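Local coordinates for protein phosphoribosylaminoimidazole-succinocarboxamide synthase (Saccharomyces cerevisiae, PDB 1OBG) that joins L-aspartate to the imidazole carboxylate of CAIR, using ATP, to form SAICAR in de novo purine biosynthesis, at residues G53-K58 and K290-Y295; K58-W63 and D232-P237. All coordinates share one frame; numbering follows the deposited sequence.

Interaction 1 of 2, residues G53-K58 and K290-Y295; sequences GILLTK and KYIEAY. With MG (magnesium ion), chain E.
Leu55 of helix 52-66 packs against Tyr291, Ile292 and Tyr295 of helix 281-299 in a near-parallel helix pair. The axes of the two short segments come within 9.7 Å and cross at 20°. No hydrogen bond bridges the two segments; they meet mainly through apolar side chains. Leu55 works with both branches. Its CD1 meets the Ile292 side chain at CG1 (3.7 Å) and also lies near CB of Tyr291. Its CD2 meets CB of Tyr295 (3.7 Å), where the two side chains cross at about a right angle. The Leu55 CG is anti to the carbonyl carbon (chi1 -67°), which carries both methyls forward to the other helix. Leu56 sends CD1 against Tyr291 CD1 (3.7 Å), approaching the ring at a slant.

One residue of this helix pair also belongs to a metal site. Tyr291 OH binds a magnesium ion at 2.5 Å, and the ion lies at the ring edge, in the ring plane. Asp238 and Asp258 bind the same ion. The bond from the tyrosine is long for magnesium and oxygen, which suggests a weak ligand. The ion sits at the OH end of the ring, while Leu56 CD1 meets the ring nearer its CB end. Leu56 also touches Asp238, and so reaches a second residue of the site.

Farther along, Lys58 lays the aliphatic part of its chain by Tyr295. Its CB comes to CE2 of Tyr295 at 3.6 Å, and its CD lies 4.0 Å from the Tyr295 OH. The chain bends at its last torsion, and the amino end leads away from helix 281-299. Trp303, from a loop, also touches Leu55.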
loop_
_atom_site.group_PDB
_atom_site.type_symbol
_atom_site.label_atom_id
_atom_site.label_comp_id
_atom_site.label_asym_id
_atom_site.label_seq_id
_atom_site.Cartn_x
_atom_site.Cartn_y
_atom_site.Cartn_z
ATOM N N GLY A 53 -7.342 -8.173 -5.992
ATOM C CA GLY A 53 -6.637 -7.189 -6.808
ATOM C C GLY A 53 -7.552 -6.136 -7.430
ATOM O O GLY A 53 -7.139 -4.998 -7.602
ATOM N N ILE A 54 -8.777 -6.512 -7.771
ATOM C CA ILE A 54 -9.771 -5.550 -8.214
ATOM C C ILE A 54 -10.148 -4.606 -7.059
ATOM O O ILE A 54 -10.135 -3.379 -7.219
ATOM C CB ILE A 54 -11.024 -6.247 -8.758
ATOM C CG1 ILE A 54 -10.672 -7.053 -10.025
ATOM C CG2 ILE A 54 -12.130 -5.201 -9.002
ATOM C CD1 ILE A 54 -11.780 -7.978 -10.512
ATOM N N LEU A 55 -10.477 -5.187 -5.900
ATOM C CA LEU A 55 -10.804 -4.391 -4.708
ATOM C C LEU A 55 -9.710 -3.388 -4.328
ATOM O O LEU A 55 -10.006 -2.225 -4.089
ATOM C CB LEU A 55 -11.146 -5.305 -3.504
ATOM C CG LEU A 55 -12.450 -6.087 -3.727
ATOM C CD1 LEU A 55 -12.472 -7.381 -2.901
ATOM C CD2 LEU A 55 -13.685 -5.250 -3.386
ATOM N N LEU A 56 -8.458 -3.820 -4.283
ATOM C CA LEU A 56 -7.338 -2.916 -3.920
ATOM C C LEU A 56 -7.058 -1.851 -4.995
ATOM O O LEU A 56 -6.628 -0.735 -4.685
ATOM C CB LEU A 56 -6.053 -3.691 -3.626
ATOM C CG LEU A 56 -5.861 -4.119 -2.153
ATOM C CD1 LEU A 56 -7.159 -4.594 -1.539
ATOM C CD2 LEU A 56 -4.774 -5.147 -1.979
ATOM N N THR A 57 -7.311 -2.196 -6.252
ATOM C CA THR A 57 -7.094 -1.243 -7.324
ATOM C C THR A 57 -8.182 -0.176 -7.247
ATOM O O THR A 57 -7.901 0.999 -7.377
ATOM C CB THR A 57 -7.140 -1.923 -8.703
ATOM O OG1 THR A 57 -5.988 -2.768 -8.862
ATOM C CG2 THR A 57 -6.999 -0.877 -9.844
ATOM N N LYS A 58 -9.418 -0.605 -7.029
ATOM C CA LYS A 58 -10.537 0.332 -6.892
ATOM C C LYS A 58 -10.367 1.201 -5.663
ATOM O O LYS A 58 -10.659 2.395 -5.683
ATOM C CB LYS A 58 -11.843 -0.433 -6.853
ATOM C CG LYS A 58 -12.261 -0.942 -8.245
ATOM C CD LYS A 58 -13.600 -1.655 -8.172
ATOM C CE LYS A 58 -14.278 -1.754 -9.534
ATOM N NZ LYS A 58 -14.480 -0.409 -10.191
ATOM N N LYS A 290 -13.269 -9.487 4.248
ATOM C CA LYS A 290 -12.643 -8.314 4.852
ATOM C C LYS A 290 -12.190 -7.306 3.820
ATOM O O LYS A 290 -12.291 -6.107 4.049
ATOM C CB LYS A 290 -11.416 -8.688 5.707
ATOM C CG LYS A 290 -11.693 -9.590 6.909
ATOM C CD LYS A 290 -13.003 -9.217 7.550
ATOM C CE LYS A 290 -12.823 -8.188 8.639
ATOM N NZ LYS A 290 -13.232 -8.834 9.921
ATOM N N TYR A 291 -11.661 -7.778 2.695
ATOM C CA TYR A 291 -11.257 -6.850 1.639
ATOM C C TYR A 291 -12.476 -6.156 1.066
ATOM O O TYR A 291 -12.442 -4.969 0.766
ATOM C CB TYR A 291 -10.481 -7.577 0.517
ATOM C CG TYR A 291 -9.069 -7.876 0.940
ATOM C CD1 TYR A 291 -8.172 -6.851 1.225
ATOM C CD2 TYR A 291 -8.641 -9.187 1.084
ATOM C CE1 TYR A 291 -6.865 -7.133 1.630
ATOM C CE2 TYR A 291 -7.347 -9.483 1.490
ATOM C CZ TYR A 291 -6.469 -8.474 1.754
ATOM O OH TYR A 291 -5.196 -8.804 2.147
ATOM N N ILE A 292 -13.556 -6.909 0.916
ATOM C CA ILE A 292 -14.803 -6.336 0.453
ATOM C C ILE A 292 -15.334 -5.316 1.460
ATOM O O ILE A 292 -15.774 -4.228 1.078
ATOM C CB ILE A 292 -15.874 -7.419 0.192
ATOM C CG1 ILE A 292 -15.500 -8.242 -1.050
ATOM C CG2 ILE A 292 -17.277 -6.734 0.030
ATOM C CD1 ILE A 292 -16.230 -9.605 -1.157
ATOM N N GLU A 293 -15.293 -5.679 2.737
ATOM C CA GLU A 293 -15.760 -4.776 3.787
ATOM C C GLU A 293 -14.915 -3.487 3.852
ATOM O O GLU A 293 -15.455 -2.394 4.014
ATOM C CB GLU A 293 -15.775 -5.515 5.135
ATOM C CG GLU A 293 -16.311 -4.706 6.294
ATOM C CD GLU A 293 -16.221 -5.455 7.628
ATOM O OE1 GLU A 293 -16.314 -4.795 8.692
ATOM O OE2 GLU A 293 -16.069 -6.695 7.613
ATOM N N ALA A 294 -13.598 -3.608 3.717
ATOM C CA ALA A 294 -12.731 -2.416 3.677
ATOM C C ALA A 294 -13.141 -1.500 2.522
ATOM O O ALA A 294 -13.261 -0.280 2.667
ATOM C CB ALA A 294 -11.245 -2.815 3.530
ATOM N N TYR A 295 -13.357 -2.117 1.369
ATOM C CA TYR A 295 -13.746 -1.401 0.166
ATOM C C TYR A 295 -15.065 -0.644 0.319
ATOM O O TYR A 295 -15.137 0.543 0.030
ATOM C CB TYR A 295 -13.838 -2.376 -1.000
ATOM C CG TYR A 295 -14.416 -1.720 -2.200
ATOM C CD1 TYR A 295 -15.763 -1.871 -2.517
ATOM C CD2 TYR A 295 -13.621 -0.921 -3.015
ATOM C CE1 TYR A 295 -16.299 -1.245 -3.633
ATOM C CE2 TYR A 295 -14.153 -0.299 -4.119
ATOM C CZ TYR A 295 -15.484 -0.469 -4.421
ATOM O OH TYR A 295 -16.002 0.154 -5.532
HETATM MG MG MG E . -3.589 -6.925 2.282
#

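Interaction 2 of 2, residues K58-W63 and D232-P237. With AMP (adenosine monophosphate), chain B; AMP (adenosine monophosphate), chain D.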
loop_
_atom_site.group_PDB
_atom_site.type_symbol
_atom_site.label_atom_id
_atom_site.label_comp_id
_atom_site.label_asym_id
_atom_site.label_seq_id
_atom_site.Cartn_x
_atom_site.Cartn_y
_atom_site.Cartn_z
ATOM N N LYS A 58 -9.418 -0.605 -7.029
ATOM C CA LYS A 58 -10.537 0.332 -6.892
ATOM C C LYS A 58 -10.367 1.201 -5.663
ATOM O O LYS A 58 -10.659 2.395 -5.683
ATOM C CB LYS A 58 -11.843 -0.433 -6.853
ATOM C CG LYS A 58 -12.261 -0.942 -8.245
ATOM C CD LYS A 58 -13.600 -1.655 -8.172
ATOM C CE LYS A 58 -14.278 -1.754 -9.534
ATOM N NZ LYS A 58 -14.480 -0.409 -10.191
ATOM N N LEU A 59 -9.866 0.597 -4.587
ATOM C CA LEU A 59 -9.578 1.370 -3.391
ATOM C C LEU A 59 -8.489 2.417 -3.650
ATOM O O LEU A 59 -8.631 3.565 -3.233
ATOM C CB LEU A 59 -9.191 0.464 -2.216
ATOM C CG LEU A 59 -9.127 1.099 -0.837
ATOM C CD1 LEU A 59 -10.456 1.852 -0.525
ATOM C CD2 LEU A 59 -8.888 -0.008 0.169
ATOM N N SER A 60 -7.396 2.016 -4.305
ATOM C CA SER A 60 -6.343 2.970 -4.699
ATOM C C SER A 60 -6.853 4.094 -5.582
ATOM O O SER A 60 -6.459 5.239 -5.405
ATOM C CB SER A 60 -5.227 2.267 -5.484
ATOM O OG SER A 60 -4.017 2.955 -5.257
ATOM N N GLU A 61 -7.721 3.768 -6.540
ATOM C CA GLU A 61 -8.286 4.796 -7.406
ATOM C C GLU A 61 -9.109 5.778 -6.601
ATOM O O GLU A 61 -9.044 6.999 -6.835
ATOM C CB GLU A 61 -9.176 4.179 -8.495
ATOM C CG GLU A 61 -8.357 3.466 -9.547
ATOM C CD GLU A 61 -9.184 2.569 -10.445
ATOM O OE1 GLU A 61 -8.620 2.108 -11.437
ATOM O OE2 GLU A 61 -10.371 2.313 -10.178
ATOM N N PHE A 62 -9.892 5.238 -5.667
ATOM C CA PHE A 62 -10.632 6.068 -4.764
ATOM C C PHE A 62 -9.714 7.072 -4.055
ATOM O O PHE A 62 -9.993 8.280 -4.034
ATOM C CB PHE A 62 -11.378 5.229 -3.728
ATOM C CG PHE A 62 -11.933 6.064 -2.610
ATOM C CD1 PHE A 62 -11.196 6.271 -1.453
ATOM C CD2 PHE A 62 -13.190 6.673 -2.743
ATOM C CE1 PHE A 62 -11.683 7.054 -0.441
ATOM C CE2 PHE A 62 -13.690 7.463 -1.714
ATOM C CZ PHE A 62 -12.932 7.651 -0.566
ATOM N N TRP A 63 -8.616 6.594 -3.464
ATOM C CA TRP A 63 -7.760 7.513 -2.732
ATOM C C TRP A 63 -7.077 8.553 -3.648
ATOM O O TRP A 63 -6.909 9.701 -3.268
ATOM C CB TRP A 63 -6.686 6.761 -1.947
ATOM C CG TRP A 63 -7.150 5.943 -0.753
ATOM C CD1 TRP A 63 -7.033 4.595 -0.600
ATOM C CD2 TRP A 63 -7.757 6.426 0.445
ATOM N NE1 TRP A 63 -7.539 4.204 0.614
ATOM C CE2 TRP A 63 -7.991 5.312 1.280
ATOM C CE3 TRP A 63 -8.131 7.693 0.903
ATOM C CZ2 TRP A 63 -8.565 5.428 2.548
ATOM C CZ3 TRP A 63 -8.711 7.813 2.168
ATOM C CH2 TRP A 63 -8.918 6.688 2.975
ATOM N N ASP A 232 3.353 4.668 -6.846
ATOM C CA ASP A 232 3.038 3.416 -6.174
ATOM C C ASP A 232 1.545 3.299 -5.827
ATOM O O ASP A 232 0.718 3.963 -6.427
ATOM C CB ASP A 232 3.905 3.249 -4.934
ATOM C CG ASP A 232 4.147 1.788 -4.591
ATOM O OD1 ASP A 232 4.349 0.982 -5.527
ATOM O OD2 ASP A 232 4.158 1.365 -3.411
ATOM N N GLU A 233 1.205 2.442 -4.872
ATOM C CA GLU A 233 -0.184 2.314 -4.432
ATOM C C GLU A 233 -0.323 3.110 -3.154
ATOM O O GLU A 233 0.644 3.303 -2.420
ATOM C CB GLU A 233 -0.601 0.830 -4.240
ATOM C CG GLU A 233 -0.920 0.425 -2.794
ATOM C CD GLU A 233 -1.065 -1.087 -2.579
ATOM O OE1 GLU A 233 -0.313 -1.619 -1.729
ATOM O OE2 GLU A 233 -1.926 -1.744 -3.229
ATOM N N VAL A 234 -1.537 3.571 -2.911
ATOM C CA VAL A 234 -1.813 4.466 -1.828
ATOM C C VAL A 234 -2.899 3.895 -0.909
ATOM O O VAL A 234 -3.993 3.525 -1.373
ATOM C CB VAL A 234 -2.221 5.858 -2.424
ATOM C CG1 VAL A 234 -3.324 5.705 -3.467
ATOM C CG2 VAL A 234 -2.685 6.782 -1.361
ATOM N N LEU A 235 -2.575 3.822 0.384
ATOM C CA LEU A 235 -3.553 3.603 1.467
ATOM C C LEU A 235 -4.409 2.343 1.302
ATOM O O LEU A 235 -5.625 2.352 1.564
ATOM C CB LEU A 235 -4.459 4.840 1.623
ATOM C CG LEU A 235 -4.187 6.047 2.530
ATOM C CD1 LEU A 235 -3.257 5.799 3.741
ATOM C CD2 LEU A 235 -3.779 7.273 1.722
ATOM N N THR A 236 -3.784 1.260 0.849
ATOM C CA THR A 236 -4.475 -0.017 0.854
ATOM C C THR A 236 -3.974 -0.818 2.069
ATOM O O THR A 236 -2.944 -0.480 2.642
ATOM C CB THR A 236 -4.153 -0.830 -0.388
ATOM O OG1 THR A 236 -2.773 -1.178 -0.353
ATOM C CG2 THR A 236 -4.321 -0.017 -1.651
ATOM N N PRO A 237 -4.683 -1.884 2.435
ATOM C CA PRO A 237 -4.248 -2.739 3.540
ATOM C C PRO A 237 -2.893 -3.419 3.318
ATOM O O PRO A 237 -2.304 -3.877 4.285
ATOM C CB PRO A 237 -5.370 -3.777 3.662
ATOM C CG PRO A 237 -6.501 -3.299 2.797
ATOM C CD PRO A 237 -5.941 -2.342 1.822
HETATM P P AMP B . 6.188 -3.141 -6.234
HETATM O O1P AMP B . 5.117 -2.768 -5.199
HETATM O O2P AMP B . 5.678 -4.072 -7.274
HETATM O O3P AMP B . 7.467 -3.790 -5.488
HETATM O "O5'" AMP B . 6.654 -1.811 -7.001
HETATM C "C5'" AMP B . 7.521 -1.961 -8.091
HETATM C "C4'" AMP B . 8.459 -0.777 -8.118
HETATM O "O4'" AMP B . 7.864 0.260 -8.873
HETATM C "C3'" AMP B . 8.718 -0.235 -6.711
HETATM O "O3'" AMP B . 10.109 -0.150 -6.518
HETATM C "C2'" AMP B . 8.108 1.153 -6.736
HETATM O "O2'" AMP B . 8.911 2.040 -6.005
HETATM C "C1'" AMP B . 8.132 1.475 -8.228
HETATM N N9 AMP B . 7.162 2.498 -8.669
HETATM C C8 AMP B . 5.897 2.769 -8.203
HETATM N N7 AMP B . 5.401 3.803 -8.931
HETATM C C5 AMP B . 6.320 4.184 -9.849
HETATM C C6 AMP B . 6.348 5.168 -10.843
HETATM N N6 AMP B . 5.252 5.857 -11.181
HETATM N N1 AMP B . 7.483 5.295 -11.625
HETATM C C2 AMP B . 8.569 4.466 -11.448
HETATM N N3 AMP B . 8.530 3.491 -10.466
HETATM C C4 AMP B . 7.430 3.360 -9.688
HETATM P P AMP D . -12.163 9.256 -14.618
HETATM O O1P AMP D . -11.285 9.640 -13.410
HETATM O O2P AMP D . -11.384 9.315 -15.878
HETATM O O3P AMP D . -13.480 10.196 -14.686
HETATM O "O5'" AMP D . -12.787 7.779 -14.473
HETATM C "C5'" AMP D . -12.828 6.872 -15.557
HETATM C "C4'" AMP D . -12.500 5.456 -15.075
HETATM O "O4'" AMP D . -11.215 5.096 -15.561
HETATM C "C3'" AMP D . -12.466 5.365 -13.549
HETATM O "O3'" AMP D . -12.933 4.108 -13.099
HETATM C "C2'" AMP D . -10.985 5.509 -13.258
HETATM O "O2'" AMP D . -10.618 4.961 -12.009
HETATM C "C1'" AMP D . -10.339 4.850 -14.476
HETATM N N9 AMP D . -8.989 5.394 -14.737
HETATM C C8 AMP D . -8.615 6.716 -14.857
HETATM N N7 AMP D . -7.281 6.779 -15.085
HETATM C C5 AMP D . -6.801 5.514 -15.114
HETATM C C6 AMP D . -5.522 5.013 -15.316
HETATM N N6 AMP D . -4.483 5.850 -15.389
HETATM N N1 AMP D . -5.343 3.651 -15.290
HETATM C C2 AMP D . -6.399 2.791 -15.074
HETATM N N3 AMP D . -7.671 3.290 -14.878
HETATM C C4 AMP D . -7.862 4.632 -14.894
#
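Leu235 and the neighbouring Phe62 lie on opposite faces of the Trp63 indole, both toward the rim. Leu235 CB sits 3.3 Å above one face and makes a CH-pi contact with the five-membered ring. Phe62 CD1 lies on the opposite face, 3.9 Å above the plane. Val234 O approaches Trp63 CD1 obliquely at 3.3 Å. Trp63 NE1 gives a weak, bent hydrogen bond to Leu235 O (2.8 Å, 116° at the hydrogen). The Trp63 CG is anti to the carbonyl carbon (chi1 -70°), which turns one indole face to Leu235 CB. The backbone of Leu235 is left-handed, and the loop turns there.

Beside the indole, Val234 CG1 packs on Trp63 CB (3.8 Å). Farther along the loop, Leu59 CD2 and Pro237 CD meet tip to tip at 4.1 Å. Ser60 is modelled in two conformers, so its weak bond from Val234 N is doubtful. Leu298 of helix 281-299 and Cys201 of helix 184-208 also touch Trp63.

Each segment also reaches an AMP. Asp232 N donates to N7 of one adenine (3.0 Å, 144°), and its carboxylate forms a salt bridge with Arg20. Glu61, on the far side of the helix, lies with OE2 3.2 Å from O2' of the other AMP. The contact is a buried helix-loop packing between two nucleotide pockets of this SAICAR synthetase.

In the fold
Interactions 1 and 2 lie side by side, with centres about 9 Å apart. Both use helix 52-66 and share Lys58. Interaction 1 takes the earlier turns of that helix to helix 281-299 near the C-terminus. Interaction 2 takes the following turns to the loop between strands 228-230 and 240-244. Along the chain, both segments of interaction 2 fall within the span from 53 to 295. The two contacts meet where Pro237 packs on Leu56 and Tyr291. One helix therefore joins the C-terminal helix and its magnesium-binding tyrosine to a loop at one AMP pocket, while the helix itself borders the other. The packing thus runs from the magnesium site to the two nucleotide pockets.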